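Local coordinates for protein SVS_variant_AS1 (Streptomyces sp. CWA1, PDB 6TJA) that probably cyclises geranylgeranyl diphosphate to the diterpene hydrocarbon spiroviolene, as a class I terpene cyclase rebuilt by ancestral sequence reconstruction and then mutated, at residues W50-F60 with T76-A85; P173-M181 with L344-W352. All blocks are in the same frame, centred on the assembly; numbering follows the deposited sequence.

Contact 1. Residues W50-F60 with T76-A85; sequences WVIATHSADFF and TSLFVYWLFA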
loop_
_atom_site.group_PDB
_atom_site.type_symbol
_atom_site.label_atom_id
_atom_site.label_comp_id
_atom_site.label_asym_id
_atom_site.label_seq_id
_atom_site.Cartn_x
_atom_site.Cartn_y
_atom_site.Cartn_z
ATOM N N TRP A 50 -11.373 -27.920 2.796
ATOM C CA TRP A 50 -11.842 -26.759 1.988
ATOM C C TRP A 50 -10.627 -26.090 1.321
ATOM O O TRP A 50 -10.657 -25.890 0.091
ATOM C CB TRP A 50 -12.664 -25.760 2.813
ATOM C CG TRP A 50 -13.293 -24.720 1.940
ATOM C CD1 TRP A 50 -14.510 -24.788 1.324
ATOM C CD2 TRP A 50 -12.704 -23.469 1.534
ATOM N NE1 TRP A 50 -14.727 -23.660 0.576
ATOM C CE2 TRP A 50 -13.636 -22.833 0.682
ATOM C CE3 TRP A 50 -11.488 -22.823 1.807
ATOM C CZ2 TRP A 50 -13.382 -21.584 0.104
ATOM C CZ3 TRP A 50 -11.234 -21.593 1.233
ATOM C CH2 TRP A 50 -12.168 -20.990 0.384
ATOM N N VAL A 51 -9.572 -25.812 2.089
ATOM C CA VAL A 51 -8.374 -25.086 1.579
ATOM C C VAL A 51 -7.640 -25.970 0.550
ATOM O O VAL A 51 -7.300 -25.472 -0.542
ATOM C CB VAL A 51 -7.473 -24.628 2.744
ATOM C CG1 VAL A 51 -6.188 -23.986 2.241
ATOM C CG2 VAL A 51 -8.214 -23.650 3.666
ATOM N N ILE A 52 -7.425 -27.250 0.862
ATOM C CA ILE A 52 -6.794 -28.242 -0.064
ATOM C C ILE A 52 -7.564 -28.231 -1.398
ATOM O O ILE A 52 -6.938 -28.128 -2.469
ATOM C CB ILE A 52 -6.737 -29.615 0.635
ATOM C CG1 ILE A 52 -5.658 -29.614 1.718
ATOM C CG2 ILE A 52 -6.540 -30.765 -0.347
ATOM C CD1 ILE A 52 -5.720 -30.819 2.622
ATOM N N ALA A 53 -8.887 -28.247 -1.323
ATOM C CA ALA A 53 -9.811 -28.357 -2.469
ATOM C C ALA A 53 -9.805 -27.080 -3.322
ATOM O O ALA A 53 -10.361 -27.121 -4.432
ATOM C CB ALA A 53 -11.216 -28.671 -1.965
ATOM N N THR A 54 -9.230 -25.959 -2.864
ATOM C CA THR A 54 -8.983 -24.807 -3.782
ATOM C C THR A 54 -8.038 -25.238 -4.917
ATOM O O THR A 54 -8.180 -24.661 -5.993
ATOM C CB THR A 54 -8.410 -23.562 -3.093
ATOM O OG1 THR A 54 -7.122 -23.867 -2.545
ATOM C CG2 THR A 54 -9.356 -23.011 -2.044
ATOM N N HIS A 55 -7.160 -26.226 -4.692
ATOM C CA HIS A 55 -6.055 -26.635 -5.600
ATOM C C HIS A 55 -5.261 -25.390 -5.979
ATOM O O HIS A 55 -5.151 -25.090 -7.173
ATOM C CB HIS A 55 -6.562 -27.328 -6.871
ATOM C CG HIS A 55 -7.396 -28.527 -6.611
ATOM N ND1 HIS A 55 -6.839 -29.753 -6.313
ATOM C CD2 HIS A 55 -8.736 -28.683 -6.575
ATOM C CE1 HIS A 55 -7.800 -30.627 -6.117
ATOM N NE2 HIS A 55 -8.978 -29.992 -6.269
ATOM N N SER A 56 -4.758 -24.661 -4.991
ATOM C CA SER A 56 -4.060 -23.392 -5.266
ATOM C C SER A 56 -2.696 -23.679 -5.906
ATOM O O SER A 56 -2.192 -22.802 -6.606
ATOM C CB SER A 56 -3.996 -22.557 -4.041
ATOM O OG SER A 56 -5.318 -22.179 -3.677
ATOM N N ALA A 57 -2.128 -24.872 -5.735
ATOM C CA ALA A 57 -0.829 -25.232 -6.357
ATOM C C ALA A 57 -1.045 -25.416 -7.860
ATOM O O ALA A 57 -0.270 -24.885 -8.635
ATOM C CB ALA A 57 -0.243 -26.454 -5.705
ATOM N N ASP A 58 -2.160 -26.009 -8.250
ATOM C CA ASP A 58 -2.577 -26.106 -9.672
ATOM C C ASP A 58 -2.712 -24.679 -10.225
ATOM O O ASP A 58 -2.218 -24.394 -11.331
ATOM C CB ASP A 58 -3.884 -26.904 -9.813
ATOM C CG ASP A 58 -4.223 -27.312 -11.241
ATOM O OD1 ASP A 58 -3.703 -28.382 -11.680
ATOM O OD2 ASP A 58 -4.987 -26.563 -11.909
ATOM N N PHE A 59 -3.398 -23.818 -9.474
ATOM C CA PHE A 59 -3.650 -22.407 -9.847
ATOM C C PHE A 59 -2.306 -21.733 -10.155
ATOM O O PHE A 59 -2.151 -21.278 -11.276
ATOM C CB PHE A 59 -4.456 -21.709 -8.754
ATOM C CG PHE A 59 -4.706 -20.251 -8.992
ATOM C CD1 PHE A 59 -5.812 -19.844 -9.704
ATOM C CD2 PHE A 59 -3.841 -19.298 -8.488
ATOM C CE1 PHE A 59 -6.049 -18.494 -9.912
ATOM C CE2 PHE A 59 -4.095 -17.948 -8.677
ATOM C CZ PHE A 59 -5.187 -17.549 -9.409
ATOM N N PHE A 60 -1.368 -21.648 -9.213
ATOM C CA PHE A 60 -0.192 -20.774 -9.404
ATOM C C PHE A 60 0.877 -21.463 -10.265
ATOM O O PHE A 60 1.679 -20.727 -10.850
ATOM C CB PHE A 60 0.386 -20.256 -8.093
ATOM C CG PHE A 60 1.162 -18.975 -8.316
ATOM C CD1 PHE A 60 0.501 -17.815 -8.686
ATOM C CD2 PHE A 60 2.539 -18.948 -8.226
ATOM C CE1 PHE A 60 1.204 -16.649 -8.949
ATOM C CE2 PHE A 60 3.232 -17.770 -8.433
ATOM C CZ PHE A 60 2.565 -16.623 -8.785
ATOM N N THR A 76 5.161 -19.257 -3.176
ATOM C CA THR A 76 4.129 -18.409 -3.830
ATOM C C THR A 76 2.801 -19.178 -3.836
ATOM O O THR A 76 1.789 -18.566 -3.491
ATOM C CB THR A 76 4.616 -17.948 -5.202
ATOM O OG1 THR A 76 4.907 -19.121 -5.958
ATOM C CG2 THR A 76 5.842 -17.067 -5.111
ATOM N N SER A 77 2.801 -20.487 -4.123
ATOM C CA SER A 77 1.564 -21.316 -4.055
ATOM C C SER A 77 0.951 -21.266 -2.645
ATOM O O SER A 77 -0.255 -21.133 -2.539
ATOM C CB SER A 77 1.814 -22.727 -4.505
ATOM O OG SER A 77 2.011 -22.775 -5.910
ATOM N N LEU A 78 1.748 -21.344 -1.582
ATOM C CA LEU A 78 1.228 -21.248 -0.184
ATOM C C LEU A 78 0.420 -19.958 0.004
ATOM O O LEU A 78 -0.692 -20.013 0.572
ATOM C CB LEU A 78 2.403 -21.307 0.795
ATOM C CG LEU A 78 3.162 -22.636 0.813
ATOM C CD1 LEU A 78 4.162 -22.649 1.949
ATOM C CD2 LEU A 78 2.204 -23.808 0.939
ATOM N N PHE A 79 0.941 -18.818 -0.442
ATOM C CA PHE A 79 0.208 -17.540 -0.273
ATOM C C PHE A 79 -1.122 -17.623 -1.005
ATOM O O PHE A 79 -2.040 -16.934 -0.592
ATOM C CB PHE A 79 0.943 -16.303 -0.779
ATOM C CG PHE A 79 0.087 -15.070 -0.638
ATOM C CD1 PHE A 79 -0.159 -14.522 0.614
ATOM C CD2 PHE A 79 -0.511 -14.486 -1.737
ATOM C CE1 PHE A 79 -0.939 -13.382 0.760
ATOM C CE2 PHE A 79 -1.366 -13.402 -1.576
ATOM C CZ PHE A 79 -1.577 -12.857 -0.325
ATOM N N VAL A 80 -1.226 -18.376 -2.096
ATOM C CA VAL A 80 -2.541 -18.453 -2.806
ATOM C C VAL A 80 -3.524 -19.234 -1.924
ATOM O O VAL A 80 -4.716 -18.804 -1.881
ATOM C CB VAL A 80 -2.465 -19.043 -4.218
ATOM C CG1 VAL A 80 -3.872 -19.230 -4.798
ATOM C CG2 VAL A 80 -1.614 -18.176 -5.130
ATOM N N TYR A 81 -3.065 -20.299 -1.240
ATOM C CA TYR A 81 -3.903 -21.052 -0.260
ATOM C C TYR A 81 -4.351 -20.087 0.851
ATOM O O TYR A 81 -5.571 -19.985 1.193
ATOM C CB TYR A 81 -3.162 -22.262 0.317
ATOM C CG TYR A 81 -3.066 -23.448 -0.611
ATOM C CD1 TYR A 81 -4.164 -24.247 -0.863
ATOM C CD2 TYR A 81 -1.882 -23.771 -1.246
ATOM C CE1 TYR A 81 -4.089 -25.337 -1.724
ATOM C CE2 TYR A 81 -1.782 -24.873 -2.079
ATOM C CZ TYR A 81 -2.893 -25.650 -2.327
ATOM O OH TYR A 81 -2.810 -26.688 -3.179
ATOM N N TRP A 82 -3.365 -19.423 1.436
ATOM C CA TRP A 82 -3.545 -18.448 2.532
ATOM C C TRP A 82 -4.599 -17.434 2.131
ATOM O O TRP A 82 -5.481 -17.189 2.924
ATOM C CB TRP A 82 -2.236 -17.742 2.852
ATOM C CG TRP A 82 -2.368 -16.878 4.057
ATOM C CD1 TRP A 82 -2.184 -17.231 5.365
ATOM C CD2 TRP A 82 -2.752 -15.503 4.056
ATOM N NE1 TRP A 82 -2.383 -16.151 6.173
ATOM C CE2 TRP A 82 -2.764 -15.085 5.399
ATOM C CE3 TRP A 82 -3.073 -14.588 3.053
ATOM C CZ2 TRP A 82 -3.085 -13.778 5.750
ATOM C CZ3 TRP A 82 -3.424 -13.309 3.411
ATOM C CH2 TRP A 82 -3.417 -12.908 4.739
ATOM N N LEU A 83 -4.473 -16.869 0.936
ATOM C CA LEU A 83 -5.374 -15.822 0.425
ATOM C C LEU A 83 -6.791 -16.375 0.362
ATOM O O LEU A 83 -7.692 -15.687 0.857
ATOM C CB LEU A 83 -4.906 -15.339 -0.949
ATOM C CG LEU A 83 -5.812 -14.318 -1.643
ATOM C CD1 LEU A 83 -5.569 -12.915 -1.113
ATOM C CD2 LEU A 83 -5.570 -14.380 -3.136
ATOM N N PHE A 84 -7.004 -17.549 -0.223
ATOM C CA PHE A 84 -8.375 -18.120 -0.330
ATOM C C PHE A 84 -8.937 -18.311 1.085
ATOM O O PHE A 84 -10.086 -17.948 1.352
ATOM C CB PHE A 84 -8.408 -19.405 -1.164
ATOM C CG PHE A 84 -8.266 -19.187 -2.649
ATOM C CD1 PHE A 84 -8.889 -18.118 -3.283
ATOM C CD2 PHE A 84 -7.502 -20.051 -3.417
ATOM C CE1 PHE A 84 -8.747 -17.926 -4.648
ATOM C CE2 PHE A 84 -7.375 -19.869 -4.789
ATOM C CZ PHE A 84 -7.999 -18.808 -5.400
ATOM N N ALA A 85 -8.109 -18.822 1.988
ATOM C CA ALA A 85 -8.500 -19.133 3.375
ATOM C C ALA A 85 -8.826 -17.823 4.125
ATOM O O ALA A 85 -9.891 -17.736 4.785
ATOM C CB ALA A 85 -7.399 -19.919 4.023
HETATM O O HOH W 1 -4.415 -28.646 -3.095
#
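One face of the Tyr81 ring is covered by Ser56 CB, which lies 3.4 Å from the ring centroid and 3° off the ring normal, a centred CH-pi contact. Val51 O sits at the edge of that ring, in its plane. The Phe84 ring receives Ser56 OG at its edge, 3.1 Å from Phe84 CD2, while Thr54 CB comes in obliquely. Trp50 turns an edge of its indole to Phe84 O, and the Phe60 side chain crosses that of Thr76, whose hydroxyl is bonded to Arg72 O, at about a right angle.

With CG beside the backbone N (chi1 -76°), Tyr81 reaches the turn from Ile52 to His55. Tyr81 OH accepts a weak bond from Ala57 N at 3.2 Å and donates to a water at 2.5 Å; the water in turn donates to Ile52 O, tying the phenol to the start of helix 56-60 and to the turn. A second relay secures the loop: Ser56 OG donates to Thr54 OG1 at 2.7 Å, and Thr54 OG1 donates to Val51 O at 2.6 Å.

Interlocking is reciprocal, knobs into holes. Ser56 is a knob among Ser77, Val80, Tyr81 and Phe84, pressed to 3.4 Å between its CB and Val80 CG1; Tyr81 is a knob among Val51, Ile52, Ser56 and Ala57. The axes of 56-60 and 76-85 pass 8.4 Å apart at 123°. The contact joins neighbouring helices of the all-helical class I terpene synthase fold; helix 70-91 carries, near its C-terminal end beyond 85, an aspartate-rich stretch consistent with this family's metal-binding motif.

Contact 2. Residues P173-M181 with L344-W352; sequences PGLDDYLAM and LPGAPSIAW
Asp176 crosses Pro348 obliquely, with Asp176 OD1 meeting Pro348 CD at 3.4 Å, and grips the next residue with both oxygens. Ser349 N donates to Asp176 OD1 at 2.9 Å with an N-H...O angle of 166° and meets the syn lone pair of that oxygen; Ser349 OG donates to Asp176 OD2 at 3.1 Å, also from the syn side but 29° out of the carboxylate plane. A chi1 of -162°, which sets CG opposite the backbone N, extends the carboxylate from the helix toward this serine. Two bonds on two different oxygens fix the rotation of the carboxylate. An alanine here would remove both acceptors, and would probably leave Ser349 N without its mate and the serine hydroxyl free to turn.

Apolar contacts flank the polar pair. Leu179 CD1 packs on Ala347 CB at 3.8 Å and on Ile350 CD1 at 4.2 Å, and both Leu179 and Ile350 also touch Met222 of helix 211-231. Nearer the helix start, Leu175 CD2 lies 3.6 Å from Pro345 O, beside the type II turn from Leu344 to Ala347.

The second subunit covers part of this surface: Arg112 of that subunit bonds to Ser349 O, its Ser118 to Pro348 O, and its Arg109 pairs with Asp177. The start of helix 175-185 thus holds segment 344-352 at the dimer interface, where it takes part directly. Because Asp176 takes a backbone N-H as well as a hydroxyl, its grip is likely to help set the path of the chain at Ser349, and the helix N-terminus would tend to favour the carboxylate's negative charge.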
loop_
_atom_site.group_PDB
_atom_site.type_symbol
_atom_site.label_atom_id
_atom_site.label_comp_id
_atom_site.label_asym_id
_atom_site.label_seq_id
_atom_site.Cartn_x
_atom_site.Cartn_y
_atom_site.Cartn_z
ATOM N N PRO A 173 -21.747 0.048 -5.408
ATOM C CA PRO A 173 -20.918 1.041 -6.089
ATOM C C PRO A 173 -21.367 1.117 -7.554
ATOM O O PRO A 173 -21.905 0.133 -8.056
ATOM C CB PRO A 173 -19.494 0.502 -5.924
ATOM C CG PRO A 173 -19.631 -0.971 -5.673
ATOM C CD PRO A 173 -20.977 -1.136 -4.980
ATOM N N GLY A 174 -21.226 2.289 -8.175
ATOM C CA GLY A 174 -21.337 2.454 -9.632
ATOM C C GLY A 174 -20.210 1.710 -10.350
ATOM O O GLY A 174 -19.335 1.093 -9.668
ATOM N N LEU A 175 -20.225 1.713 -11.679
ATOM C CA LEU A 175 -19.218 0.979 -12.473
ATOM C C LEU A 175 -17.798 1.455 -12.129
ATOM O O LEU A 175 -16.898 0.608 -11.946
ATOM C CB LEU A 175 -19.493 1.195 -13.958
ATOM C CG LEU A 175 -18.504 0.456 -14.844
ATOM C CD1 LEU A 175 -18.541 -1.026 -14.495
ATOM C CD2 LEU A 175 -18.827 0.704 -16.319
ATOM N N ASP A 176 -17.586 2.759 -12.077
ATOM C CA ASP A 176 -16.236 3.350 -11.885
ATOM C C ASP A 176 -15.643 2.889 -10.548
ATOM O O ASP A 176 -14.491 2.406 -10.578
ATOM C CB ASP A 176 -16.210 4.884 -11.980
ATOM C CG ASP A 176 -14.796 5.410 -12.208
ATOM O OD1 ASP A 176 -14.147 4.981 -13.171
ATOM O OD2 ASP A 176 -14.361 6.248 -11.453
ATOM N N ASP A 177 -16.369 3.080 -9.444
ATOM C CA ASP A 177 -15.963 2.653 -8.074
ATOM C C ASP A 177 -15.803 1.116 -8.007
ATOM O O ASP A 177 -14.835 0.658 -7.359
ATOM C CB ASP A 177 -16.958 3.123 -7.007
ATOM C CG ASP A 177 -16.887 4.603 -6.639
ATOM O OD1 ASP A 177 -15.990 5.287 -7.129
ATOM O OD2 ASP A 177 -17.723 5.052 -5.826
ATOM N N TYR A 178 -16.721 0.340 -8.597
ATOM C CA TYR A 178 -16.674 -1.134 -8.564
ATOM C C TYR A 178 -15.369 -1.642 -9.202
ATOM O O TYR A 178 -14.750 -2.563 -8.605
ATOM C CB TYR A 178 -17.865 -1.814 -9.228
ATOM C CG TYR A 178 -17.704 -3.295 -9.142
ATOM C CD1 TYR A 178 -17.308 -4.031 -10.247
ATOM C CD2 TYR A 178 -17.788 -3.943 -7.924
ATOM C CE1 TYR A 178 -17.062 -5.390 -10.156
ATOM C CE2 TYR A 178 -17.551 -5.307 -7.812
ATOM C CZ TYR A 178 -17.152 -6.024 -8.928
ATOM O OH TYR A 178 -16.896 -7.359 -8.857
ATOM N N LEU A 179 -15.006 -1.133 -10.376
ATOM C CA LEU A 179 -13.795 -1.587 -11.112
ATOM C C LEU A 179 -12.560 -1.143 -10.326
ATOM O O LEU A 179 -11.647 -1.973 -10.138
ATOM C CB LEU A 179 -13.802 -1.014 -12.526
ATOM C CG LEU A 179 -14.932 -1.520 -13.415
ATOM C CD1 LEU A 179 -14.863 -0.860 -14.774
ATOM C CD2 LEU A 179 -14.896 -3.039 -13.557
ATOM N N ALA A 180 -12.558 0.090 -9.815
ATOM C CA ALA A 180 -11.450 0.572 -8.952
ATOM C C ALA A 180 -11.305 -0.354 -7.736
ATOM O O ALA A 180 -10.181 -0.767 -7.417
ATOM C CB ALA A 180 -11.675 2.011 -8.546
ATOM N N MET A 181 -12.417 -0.690 -7.084
ATOM C CA MET A 181 -12.432 -1.444 -5.813
ATOM C C MET A 181 -11.965 -2.884 -6.077
ATOM O O MET A 181 -11.085 -3.400 -5.366
ATOM C CB MET A 181 -13.853 -1.466 -5.245
ATOM C CG MET A 181 -13.981 -2.223 -3.985
ATOM S SD MET A 181 -15.670 -2.486 -3.458
ATOM C CE MET A 181 -16.208 -3.736 -4.611
ATOM N N LEU A 344 -13.668 2.404 -21.876
ATOM C CA LEU A 344 -14.976 1.999 -21.487
ATOM C C LEU A 344 -15.840 3.137 -20.962
ATOM O O LEU A 344 -15.428 3.844 -20.104
ATOM C CB LEU A 344 -14.834 1.019 -20.340
ATOM C CG LEU A 344 -15.299 -0.397 -20.488
ATOM C CD1 LEU A 344 -14.813 -1.223 -19.311
ATOM C CD2 LEU A 344 -16.802 -0.347 -20.545
ATOM N N PRO A 345 -17.033 3.302 -21.520
ATOM C CA PRO A 345 -18.003 4.251 -21.000
ATOM C C PRO A 345 -18.284 4.083 -19.508
ATOM O O PRO A 345 -18.503 2.962 -19.057
ATOM C CB PRO A 345 -19.285 3.920 -21.766
ATOM C CG PRO A 345 -18.788 3.365 -23.064
ATOM C CD PRO A 345 -17.533 2.587 -22.700
ATOM N N GLY A 346 -18.256 5.198 -18.787
ATOM C CA GLY A 346 -18.679 5.271 -17.385
ATOM C C GLY A 346 -17.604 4.825 -16.417
ATOM O O GLY A 346 -17.938 4.684 -15.263
ATOM N N ALA A 347 -16.361 4.621 -16.857
ATOM C CA ALA A 347 -15.242 4.183 -15.988
ATOM C C ALA A 347 -14.002 5.035 -16.271
ATOM O O ALA A 347 -12.967 4.530 -16.720
ATOM C CB ALA A 347 -15.030 2.709 -16.188
ATOM N N PRO A 348 -14.076 6.368 -16.015
ATOM C CA PRO A 348 -12.923 7.260 -16.177
ATOM C C PRO A 348 -11.637 6.791 -15.468
ATOM O O PRO A 348 -10.587 7.036 -16.020
ATOM C CB PRO A 348 -13.395 8.619 -15.634
ATOM C CG PRO A 348 -14.694 8.287 -14.829
ATOM C CD PRO A 348 -15.281 7.092 -15.547
ATOM N N SER A 349 -11.736 6.050 -14.353
ATOM C CA SER A 349 -10.576 5.644 -13.518
ATOM C C SER A 349 -9.671 4.707 -14.313
ATOM O O SER A 349 -8.514 4.564 -13.899
ATOM C CB SER A 349 -10.951 4.996 -12.191
ATOM O OG SER A 349 -11.242 5.984 -11.215
ATOM N N ILE A 350 -10.153 4.105 -15.397
ATOM C CA ILE A 350 -9.300 3.157 -16.170
ATOM C C ILE A 350 -8.991 3.687 -17.571
ATOM O O ILE A 350 -8.247 2.986 -18.287
ATOM C CB ILE A 350 -9.911 1.746 -16.203
ATOM C CG1 ILE A 350 -11.257 1.700 -16.933
ATOM C CG2 ILE A 350 -10.013 1.190 -14.806
ATOM C CD1 ILE A 350 -11.735 0.290 -17.305
ATOM N N ALA A 351 -9.507 4.859 -17.947
ATOM C CA ALA A 351 -9.375 5.425 -19.308
ATOM C C ALA A 351 -7.896 5.608 -19.655
ATOM O O ALA A 351 -7.518 5.428 -20.847
ATOM C CB ALA A 351 -10.129 6.722 -19.390
ATOM N N TRP A 352 -7.055 5.887 -18.659
ATOM C CA TRP A 352 -5.605 6.085 -18.915
ATOM C C TRP A 352 -4.961 4.798 -19.454
ATOM O O TRP A 352 -3.866 4.893 -20.045
ATOM C CB TRP A 352 -4.886 6.613 -17.669
ATOM C CG TRP A 352 -4.802 5.646 -16.532
ATOM C CD1 TRP A 352 -5.731 5.428 -15.552
ATOM C CD2 TRP A 352 -3.704 4.767 -16.255
ATOM N NE1 TRP A 352 -5.280 4.479 -14.685
ATOM C CE2 TRP A 352 -4.040 4.055 -15.096
ATOM C CE3 TRP A 352 -2.487 4.512 -16.882
ATOM C CZ2 TRP A 352 -3.195 3.089 -14.562
ATOM C CZ3 TRP A 352 -1.633 3.586 -16.328
ATOM C CH2 TRP A 352 -1.993 2.877 -15.197
#

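Contact 1 is the more deeply buried: 10 of its 15 touching residues are buried, against 4 of 9 in contact 2, and it covers 702 Å² rather than 362 Å². The two share no helix and lie on opposite sides of the chain's centre, their centres about 29 Å apart. Contact 1 joins elements near in sequence, two helices and the turn between them against helix 70-91, chiefly through aromatic and small side chains. Contact 2 spans more than 160 residues to fix a segment without regular secondary structure to a helix start, through a carboxylate flanked by leucines, in a partly buried place at the surface between subunits. The second subunit does not touch contact 1.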